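Local coordinates for protein peptidase, zinc-dependent (Methanocorpusculum labreanum, PDB 3LMC) that probably hydrolyses peptide bonds as a zinc-dependent metallopeptidase of family M54, and also carries an iron ion bound by cysteines, at residues P18-L23 against I140-V144; L23-M29 against G147-I151; D105-G109 against V120-L125. One frame throughout, in Å; residues are numbered along the deposited sequence.

Contact 1: P18-L23 against I140-V144; sequences PVSEEL and IDRIV
Val19 and Val144 stand at the centre of this helix-helix contact, with Ile140, Glu22 and Leu23 around them. The two helical segments run at 49° to each other, and their axes come within 9.4 Å, a distance that branched side chains can fill. Val19 splits its two methyls between partners. CG1, set anti to the backbone N (chi1 167°), meets Ile143 CG2 at 3.9 Å with the two side chains about perpendicular, while CG2 turns to Ile140 CG2. At the outer end the side chain of Ile140 crosses that of Pro18 at about a right angle, its CD1 lying 3.8 Å from Pro18 CB.

Glu22 lies across Val144 and Ile140. Its CB packs on Val144 CG2 at 3.7 Å, and its extended chain carries the carboxylate past Ile140 CG2 to a salt bridge between OE1 and Lys181, which also pairs with Asp141. A glutamate suits this margin because its methylenes are apolar and its tip is charged; with an alanine in its place, Lys181 would probably lose one carboxylate partner and Ile140 CG2 part of its cover. Further in, Leu23 CD2 rests 3.4 Å from Val144 O, a methyl against a helical carbonyl.

Beneath this layer lies the central sheet: Val19 and Leu23 reach Leu5, and Val19 and Ile143 reach Trp7, all on strand 3-7, so helices 16-27 and 136-154 pack side by side over that strand.

Contact 2: L23-M29 against G147-I151; sequences LSAVLEM and GAHEI. With ZN (zinc ion), chain C.
Ala148, on the helix that carries the HExxH zinc-binding motif of metallopeptidases, meets Val26 and Leu23 near the end of helix 16-27. Val26 CG1 approaches Ala148 CB to 3.8 Å, and Leu23 CD2 comes over the backbone to lie 3.5 Å from Ala148 N. Gly147 suits its place because a CB there would lie 3.5 Å from Leu23 CD2, and Ala148 adds only one methyl. One turn on, Leu27 and Ile151 cross at about a right angle: Leu27 CD1 touches Ile151 CD1 and CD2 touches Ile151 CG2, each at 3.9 Å. With CG anti to its carbonyl carbon (chi1 -66°), Leu27 directs both methyls onto the isoleucine.

Beyond this apolar shell, helix 16-27 ends in a Schellman motif in which Glu28 has positive phi. Ser24 OG also donates to Met29 O, from above the carbonyl plane, and so helps turn the chain after the helix. Met29, a selenomethionine, then brings CE near Ile151 CG2. Ile151 itself continues into the core against Ile3 and Leu92 of the sheet.

The other side of helix 136-154 faces the metal. His149, its ND1 bonded to Ile166 O, shares the zinc with His153 and His159. Glu150, in the position of the general base in related enzymes, takes a hydrogen bond through OE1 from a water at 2.9 Å, and that water lies 2.4 Å from the zinc, where His149 NE2 binds at 2.2 Å.

Contact 3: D105-G109 against V120-L125; sequences DFVFG and VSPHRL
Arg124 crosses over Phe106 and meets the edge of the Phe108 ring, joining the loop after strand 117-120 to the edge strand 106-112 of the mixed central sheet. At its root, Arg124 CB sits near the plane of the Phe108 ring, at its edge, 3.8 Å from CE1. The chain then runs extended from CG to NE, across to Phe106. CD lies over one face of the Phe106 ring, a CH-pi contact 4.0 Å from the centroid. NE passes above Phe106 CB and CG and forms a salt bridge with Asp98. Beyond it the guanidinium lies flat on the ring, the planes only 1° apart and CZ off-centre in a cation-pi contact, while NH1 reaches over Phe106 CD1 at 3.7 Å and NH2 lies nearest Phe106 CB. Arginine suits this place because its long chain can cover an aromatic face with methylene and flat cation while NE still pairs with Asp98. Phe106 presents that face because its CG stands between the backbone N and the carbonyl carbon (chi1 77°).

Phe108 is the more buried ring. Phe106 CE2 lies over one face of it, offset toward its rim, and Leu125 CD2 packs obliquely close to CD1. Leu173 and Leu176 of helix 173-178 meet both Phe108 and Leu125, extending the apolar cluster.

The backbone closes the other end. Gly109 and Val120 form an antiparallel non-hydrogen-bonded pair, their CA atoms 4.1 Å apart, beside the glutamate of the HExxH motif. Ser121 turns the chain out of the strand: OG accepts from His123 N in an ST turn and also bonds to Gly97 O. Its own N donates to Phe108 O at 2.8 Å, nearly straight at 172°.

Contacts 1 and 2 follow one another along the same pair of helices, 16-27 and 136-154, with centres about 8 Å apart and Leu23 common to both. Contact 3 lies about 15 Å from the centre of contact 1 and about 17 Å from that of contact 2, at the edge strand of the central sheet. In sequence 18-23 and 23-29 come first, then contact 3, nested inside the loops the others close, then 140-144 and 147-151. Helix 136-154 ties all three together: Ile143 packs on Pro122, and Glu150 lies against Gly109. The zinc-binding helix is thus held between helix 16-27 on one flank and the edge of the sheet on another.

Contact 1: P18-L23 against I140-V144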
loop_
_atom_site.group_PDB
_atom_site.type_symbol
_atom_site.label_atom_id
_atom_site.label_comp_id
_atom_site.label_asym_id
_atom_site.label_seq_id
_atom_site.Cartn_x
_atom_site.Cartn_y
_atom_site.Cartn_z
ATOM N N PRO A 18 13.661 0.371 -5.180
ATOM C CA PRO A 18 13.312 -0.926 -5.777
ATOM C C PRO A 18 11.823 -1.234 -5.662
ATOM O O PRO A 18 11.211 -1.688 -6.627
ATOM C CB PRO A 18 14.120 -1.942 -4.944
ATOM C CG PRO A 18 15.193 -1.162 -4.322
ATOM C CD PRO A 18 14.652 0.226 -4.099
ATOM N N VAL A 19 11.242 -0.999 -4.493
ATOM C CA VAL A 19 9.810 -1.227 -4.328
ATOM C C VAL A 19 8.981 -0.388 -5.311
ATOM O O VAL A 19 8.069 -0.887 -5.980
ATOM C CB VAL A 19 9.354 -0.941 -2.894
ATOM C CG1 VAL A 19 7.815 -0.878 -2.834
ATOM C CG2 VAL A 19 9.899 -2.022 -1.964
ATOM N N SER A 20 9.306 0.894 -5.396
ATOM C CA SER A 20 8.691 1.776 -6.377
ATOM C C SER A 20 8.794 1.204 -7.805
ATOM O O SER A 20 7.828 1.224 -8.561
ATOM C CB SER A 20 9.397 3.130 -6.331
ATOM O OG SER A 20 8.855 3.997 -7.303
ATOM N N GLU A 21 9.970 0.705 -8.177
ATOM C CA GLU A 21 10.209 0.288 -9.566
ATOM C C GLU A 21 9.506 -1.013 -9.915
ATOM O O GLU A 21 8.988 -1.154 -11.018
ATOM C CB GLU A 21 11.720 0.204 -9.858
ATOM C CG GLU A 21 12.383 1.580 -9.813
ATOM C CD GLU A 21 13.891 1.521 -9.795
ATOM O OE1 GLU A 21 14.449 0.412 -9.953
ATOM O OE2 GLU A 21 14.516 2.592 -9.628
ATOM N N GLU A 22 9.475 -1.949 -8.967
ATOM C CA GLU A 22 8.774 -3.222 -9.152
ATOM C C GLU A 22 7.248 -3.075 -9.068
ATOM O O GLU A 22 6.508 -3.814 -9.725
ATOM C CB GLU A 22 9.238 -4.228 -8.106
ATOM C CG GLU A 22 10.725 -4.486 -8.103
ATOM C CD GLU A 22 11.076 -5.837 -7.486
ATOM O OE1 GLU A 22 10.150 -6.616 -7.170
ATOM O OE2 GLU A 22 12.276 -6.129 -7.346
ATOM N N LEU A 23 6.778 -2.142 -8.241
ATOM C CA LEU A 23 5.360 -1.851 -8.192
ATOM C C LEU A 23 4.986 -1.326 -9.560
ATOM O O LEU A 23 3.981 -1.733 -10.137
ATOM C CB LEU A 23 5.029 -0.809 -7.123
ATOM C CG LEU A 23 4.783 -1.292 -5.690
ATOM C CD1 LEU A 23 4.421 -0.117 -4.777
ATOM C CD2 LEU A 23 3.674 -2.343 -5.686
ATOM N N ILE A 140 11.473 -6.568 0.070
ATOM C CA ILE A 140 11.036 -5.923 -1.175
ATOM C C ILE A 140 9.977 -6.790 -1.867
ATOM O O ILE A 140 8.905 -6.307 -2.255
ATOM C CB ILE A 140 12.233 -5.706 -2.140
ATOM C CG1 ILE A 140 13.226 -4.692 -1.561
ATOM C CG2 ILE A 140 11.738 -5.250 -3.534
ATOM C CD1 ILE A 140 14.577 -4.651 -2.292
ATOM N N ASP A 141 10.266 -8.082 -2.007
ATOM C CA ASP A 141 9.308 -9.007 -2.615
ATOM C C ASP A 141 7.950 -8.873 -1.955
ATOM O O ASP A 141 6.928 -8.784 -2.633
ATOM C CB ASP A 141 9.729 -10.460 -2.438
ATOM C CG ASP A 141 10.937 -10.832 -3.261
ATOM O OD1 ASP A 141 11.268 -10.109 -4.221
ATOM O OD2 ASP A 141 11.554 -11.866 -2.933
ATOM N N ARG A 142 7.943 -8.922 -0.628
ATOM C CA ARG A 142 6.688 -8.948 0.117
ATOM C C ARG A 142 5.915 -7.641 0.014
ATOM O O ARG A 142 4.707 -7.655 -0.255
ATOM C CB ARG A 142 6.950 -9.321 1.572
ATOM C CG ARG A 142 7.450 -10.746 1.713
ATOM C CD ARG A 142 8.014 -11.001 3.124
ATOM N NE ARG A 142 8.369 -12.403 3.284
ATOM C CZ ARG A 142 9.379 -12.842 4.033
ATOM N NH1 ARG A 142 10.148 -11.986 4.701
ATOM N NH2 ARG A 142 9.630 -14.146 4.096
ATOM N N ILE A 143 6.606 -6.515 0.183
ATOM C CA ILE A 143 5.943 -5.209 0.075
ATOM C C ILE A 143 5.372 -4.964 -1.314
ATOM O O ILE A 143 4.312 -4.370 -1.458
ATOM C CB ILE A 143 6.887 -4.045 0.388
ATOM C CG1 ILE A 143 7.445 -4.187 1.806
ATOM C CG2 ILE A 143 6.151 -2.696 0.216
ATOM C CD1 ILE A 143 8.387 -3.064 2.206
ATOM N N VAL A 144 6.093 -5.399 -2.342
ATOM C CA VAL A 144 5.634 -5.216 -3.706
ATOM C C VAL A 144 4.349 -5.999 -3.932
ATOM O O VAL A 144 3.392 -5.490 -4.514
ATOM C CB VAL A 144 6.667 -5.740 -4.704
ATOM C CG1 VAL A 144 6.048 -5.827 -6.113
ATOM C CG2 VAL A 144 7.919 -4.865 -4.685
#

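Contact 2: L23-M29 against G147-I151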
loop_
_atom_site.group_PDB
_atom_site.type_symbol
_atom_site.label_atom_id
_atom_site.label_comp_id
_atom_site.label_asym_id
_atom_site.label_seq_id
_atom_site.Cartn_x
_atom_site.Cartn_y
_atom_site.Cartn_z
ATOM N N LEU A 23 6.778 -2.142 -8.241
ATOM C CA LEU A 23 5.360 -1.851 -8.192
ATOM C C LEU A 23 4.986 -1.326 -9.560
ATOM O O LEU A 23 3.981 -1.733 -10.137
ATOM C CB LEU A 23 5.029 -0.809 -7.123
ATOM C CG LEU A 23 4.783 -1.292 -5.690
ATOM C CD1 LEU A 23 4.421 -0.117 -4.777
ATOM C CD2 LEU A 23 3.674 -2.343 -5.686
ATOM N N SER A 24 5.801 -0.425 -10.093
ATOM C CA SER A 24 5.504 0.141 -11.406
ATOM C C SER A 24 5.500 -0.931 -12.507
ATOM O O SER A 24 4.666 -0.888 -13.401
ATOM C CB SER A 24 6.496 1.243 -11.754
ATOM O OG SER A 24 6.334 1.633 -13.104
ATOM N N ALA A 25 6.428 -1.887 -12.445
ATOM C CA ALA A 25 6.507 -2.928 -13.472
ATOM C C ALA A 25 5.328 -3.881 -13.416
ATOM O O ALA A 25 4.752 -4.207 -14.437
ATOM C CB ALA A 25 7.814 -3.707 -13.375
ATOM N N VAL A 26 4.964 -4.318 -12.216
ATOM C CA VAL A 26 3.902 -5.305 -12.055
ATOM C C VAL A 26 2.514 -4.705 -12.354
ATOM O O VAL A 26 1.643 -5.378 -12.911
ATOM C CB VAL A 26 3.963 -6.013 -10.654
ATOM C CG1 VAL A 26 3.620 -5.051 -9.517
ATOM C CG2 VAL A 26 3.045 -7.224 -10.636
ATOM N N LEU A 27 2.336 -3.430 -12.009
ATOM C CA LEU A 27 1.106 -2.698 -12.302
ATOM C C LEU A 27 1.084 -2.207 -13.763
ATOM O O LEU A 27 0.014 -1.949 -14.329
ATOM C CB LEU A 27 0.966 -1.507 -11.352
ATOM C CG LEU A 27 0.754 -1.809 -9.864
ATOM C CD1 LEU A 27 1.049 -0.575 -9.014
ATOM C CD2 LEU A 27 -0.655 -2.320 -9.585
ATOM N N GLU A 28 2.268 -2.086 -14.364
ATOM C CA GLU A 28 2.394 -1.537 -15.711
ATOM C C GLU A 28 1.869 -0.109 -15.717
ATOM O O GLU A 28 1.104 0.271 -16.609
ATOM C CB GLU A 28 1.625 -2.385 -16.735
ATOM C CG GLU A 28 2.363 -3.625 -17.204
ATOM C CD GLU A 28 1.476 -4.588 -18.001
ATOM O OE1 GLU A 28 0.246 -4.383 -18.050
ATOM O OE2 GLU A 28 2.010 -5.556 -18.579
HETATM N N MSE A 29 2.292 0.667 -14.718
HETATM C CA MSE A 29 1.860 2.047 -14.518
HETATM C C MSE A 29 2.970 2.820 -13.800
HETATM O O MSE A 29 3.661 2.269 -12.939
HETATM C CB MSE A 29 0.587 2.100 -13.655
HETATM C CG MSE A 29 -0.606 1.286 -14.185
HETATM SE SE MSE A 29 -2.283 1.590 -13.155
HETATM C CE MSE A 29 -1.872 0.584 -11.550
ATOM N N GLY A 147 1.590 -4.607 -1.650
ATOM C CA GLY A 147 1.328 -3.265 -2.147
ATOM C C GLY A 147 0.566 -3.252 -3.469
ATOM O O GLY A 147 -0.362 -2.467 -3.641
ATOM N N ALA A 148 0.953 -4.109 -4.414
ATOM C CA ALA A 148 0.244 -4.163 -5.692
ATOM C C ALA A 148 -1.167 -4.713 -5.480
ATOM O O ALA A 148 -2.096 -4.353 -6.196
ATOM C CB ALA A 148 1.010 -4.995 -6.723
ATOM N N HIS A 149 -1.316 -5.581 -4.485
ATOM C CA HIS A 149 -2.620 -6.119 -4.105
ATOM C C HIS A 149 -3.565 -4.993 -3.673
ATOM O O HIS A 149 -4.624 -4.807 -4.256
ATOM C CB HIS A 149 -2.442 -7.119 -2.961
ATOM C CG HIS A 149 -3.728 -7.657 -2.422
ATOM N ND1 HIS A 149 -4.241 -8.877 -2.804
ATOM C CD2 HIS A 149 -4.608 -7.139 -1.533
ATOM C CE1 HIS A 149 -5.386 -9.086 -2.179
ATOM N NE2 HIS A 149 -5.628 -8.049 -1.401
ATOM N N GLU A 150 -3.162 -4.241 -2.652
ATOM C CA GLU A 150 -3.935 -3.119 -2.156
ATOM C C GLU A 150 -4.256 -2.113 -3.251
ATOM O O GLU A 150 -5.380 -1.640 -3.326
ATOM C CB GLU A 150 -3.203 -2.408 -1.021
ATOM C CG GLU A 150 -2.801 -3.304 0.149
ATOM C CD GLU A 150 -3.958 -4.121 0.691
ATOM O OE1 GLU A 150 -5.093 -3.992 0.187
ATOM O OE2 GLU A 150 -3.739 -4.899 1.636
ATOM N N ILE A 151 -3.270 -1.793 -4.089
ATOM C CA ILE A 151 -3.458 -0.839 -5.180
ATOM C C ILE A 151 -4.410 -1.367 -6.254
ATOM O O ILE A 151 -5.127 -0.596 -6.897
ATOM C CB ILE A 151 -2.125 -0.466 -5.856
ATOM C CG1 ILE A 151 -1.315 0.473 -4.945
ATOM C CG2 ILE A 151 -2.401 0.239 -7.178
ATOM C CD1 ILE A 151 0.148 0.677 -5.405
HETATM ZN ZN ZN C . -7.379 -7.483 -0.201
HETATM O O HOH W 1 -6.817 -5.931 1.499
#

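Contact 3: D105-G109 against V120-L125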
loop_
_atom_site.group_PDB
_atom_site.type_symbol
_atom_site.label_atom_id
_atom_site.label_comp_id
_atom_site.label_asym_id
_atom_site.label_seq_id
_atom_site.Cartn_x
_atom_site.Cartn_y
_atom_site.Cartn_z
ATOM N N ASP A 105 -7.471 -9.788 13.557
ATOM C CA ASP A 105 -6.388 -9.720 14.542
ATOM C C ASP A 105 -5.280 -8.778 14.059
ATOM O O ASP A 105 -4.669 -8.051 14.849
ATOM C CB ASP A 105 -5.816 -11.119 14.797
ATOM C CG ASP A 105 -6.811 -12.045 15.491
ATOM O OD1 ASP A 105 -7.732 -11.536 16.170
ATOM O OD2 ASP A 105 -6.671 -13.282 15.366
ATOM N N PHE A 106 -5.034 -8.803 12.750
ATOM C CA PHE A 106 -4.058 -7.932 12.119
ATOM C C PHE A 106 -4.295 -7.964 10.611
ATOM O O PHE A 106 -5.000 -8.827 10.110
ATOM C CB PHE A 106 -2.639 -8.413 12.420
ATOM C CG PHE A 106 -2.227 -9.610 11.612
ATOM C CD1 PHE A 106 -2.440 -10.893 12.094
ATOM C CD2 PHE A 106 -1.649 -9.455 10.353
ATOM C CE1 PHE A 106 -2.071 -12.005 11.345
ATOM C CE2 PHE A 106 -1.277 -10.567 9.598
ATOM C CZ PHE A 106 -1.487 -11.840 10.096
ATOM N N VAL A 107 -3.697 -7.026 9.889
ATOM C CA VAL A 107 -3.638 -7.110 8.436
ATOM C C VAL A 107 -2.231 -6.714 7.992
ATOM O O VAL A 107 -1.560 -5.948 8.684
ATOM C CB VAL A 107 -4.704 -6.192 7.749
ATOM C CG1 VAL A 107 -6.115 -6.596 8.158
ATOM C CG2 VAL A 107 -4.478 -4.728 8.085
ATOM N N PHE A 108 -1.773 -7.246 6.861
ATOM C CA PHE A 108 -0.540 -6.763 6.234
ATOM C C PHE A 108 -0.825 -5.424 5.519
ATOM O O PHE A 108 0.074 -4.624 5.281
ATOM C CB PHE A 108 -0.004 -7.761 5.193
ATOM C CG PHE A 108 0.341 -9.132 5.739
ATOM C CD1 PHE A 108 1.336 -9.293 6.683
ATOM C CD2 PHE A 108 -0.308 -10.265 5.251
ATOM C CE1 PHE A 108 1.672 -10.563 7.165
ATOM C CE2 PHE A 108 0.010 -11.529 5.727
ATOM C CZ PHE A 108 1.008 -11.679 6.683
ATOM N N GLY A 109 -2.078 -5.195 5.162
ATOM C CA GLY A 109 -2.440 -3.971 4.462
ATOM C C GLY A 109 -3.941 -3.819 4.334
ATOM O O GLY A 109 -4.686 -4.702 4.745
ATOM N N VAL A 120 0.188 -0.391 3.371
ATOM C CA VAL A 120 0.839 -1.664 3.670
ATOM C C VAL A 120 1.811 -1.474 4.827
ATOM O O VAL A 120 2.462 -0.426 4.943
ATOM C CB VAL A 120 1.575 -2.260 2.461
ATOM C CG1 VAL A 120 2.455 -1.216 1.782
ATOM C CG2 VAL A 120 2.426 -3.459 2.908
ATOM N N SER A 121 1.892 -2.474 5.703
ATOM C CA SER A 121 2.801 -2.393 6.833
ATOM C C SER A 121 3.841 -3.498 6.744
ATOM O O SER A 121 3.491 -4.681 6.735
ATOM C CB SER A 121 2.053 -2.552 8.144
ATOM O OG SER A 121 2.989 -2.875 9.164
ATOM N N PRO A 122 5.121 -3.121 6.664
ATOM C CA PRO A 122 6.149 -4.165 6.642
ATOM C C PRO A 122 6.376 -4.793 8.017
ATOM O O PRO A 122 7.232 -5.674 8.126
ATOM C CB PRO A 122 7.399 -3.410 6.198
ATOM C CG PRO A 122 6.891 -2.193 5.484
ATOM C CD PRO A 122 5.661 -1.813 6.266
ATOM N N HIS A 123 5.620 -4.381 9.040
ATOM C CA HIS A 123 5.897 -4.867 10.401
ATOM C C HIS A 123 5.918 -6.386 10.501
ATOM O O HIS A 123 6.764 -6.948 11.181
ATOM C CB HIS A 123 4.911 -4.306 11.421
ATOM C CG HIS A 123 5.329 -4.539 12.843
ATOM N ND1 HIS A 123 4.729 -5.480 13.653
ATOM C CD2 HIS A 123 6.312 -3.975 13.586
ATOM C CE1 HIS A 123 5.299 -5.463 14.845
ATOM N NE2 HIS A 123 6.267 -4.562 14.831
ATOM N N ARG A 124 4.979 -7.052 9.834
ATOM C CA ARG A 124 4.949 -8.511 9.827
ATOM C C ARG A 124 5.490 -9.138 8.542
ATOM O O ARG A 124 5.408 -10.361 8.359
ATOM C CB ARG A 124 3.534 -9.001 10.101
ATOM C CG ARG A 124 3.079 -8.664 11.524
ATOM C CD ARG A 124 1.685 -9.174 11.799
ATOM N NE ARG A 124 1.148 -8.620 13.035
ATOM C CZ ARG A 124 0.688 -9.339 14.049
ATOM N NH1 ARG A 124 0.706 -10.666 13.996
ATOM N NH2 ARG A 124 0.188 -8.731 15.114
ATOM N N LEU A 125 6.035 -8.300 7.661
ATOM C CA LEU A 125 6.646 -8.760 6.414
ATOM C C LEU A 125 8.148 -8.948 6.586
ATOM O O LEU A 125 8.753 -9.808 5.943
ATOM C CB LEU A 125 6.374 -7.761 5.278
ATOM C CG LEU A 125 4.894 -7.456 5.044
ATOM C CD1 LEU A 125 4.657 -6.528 3.820
ATOM C CD2 LEU A 125 4.107 -8.764 4.892
#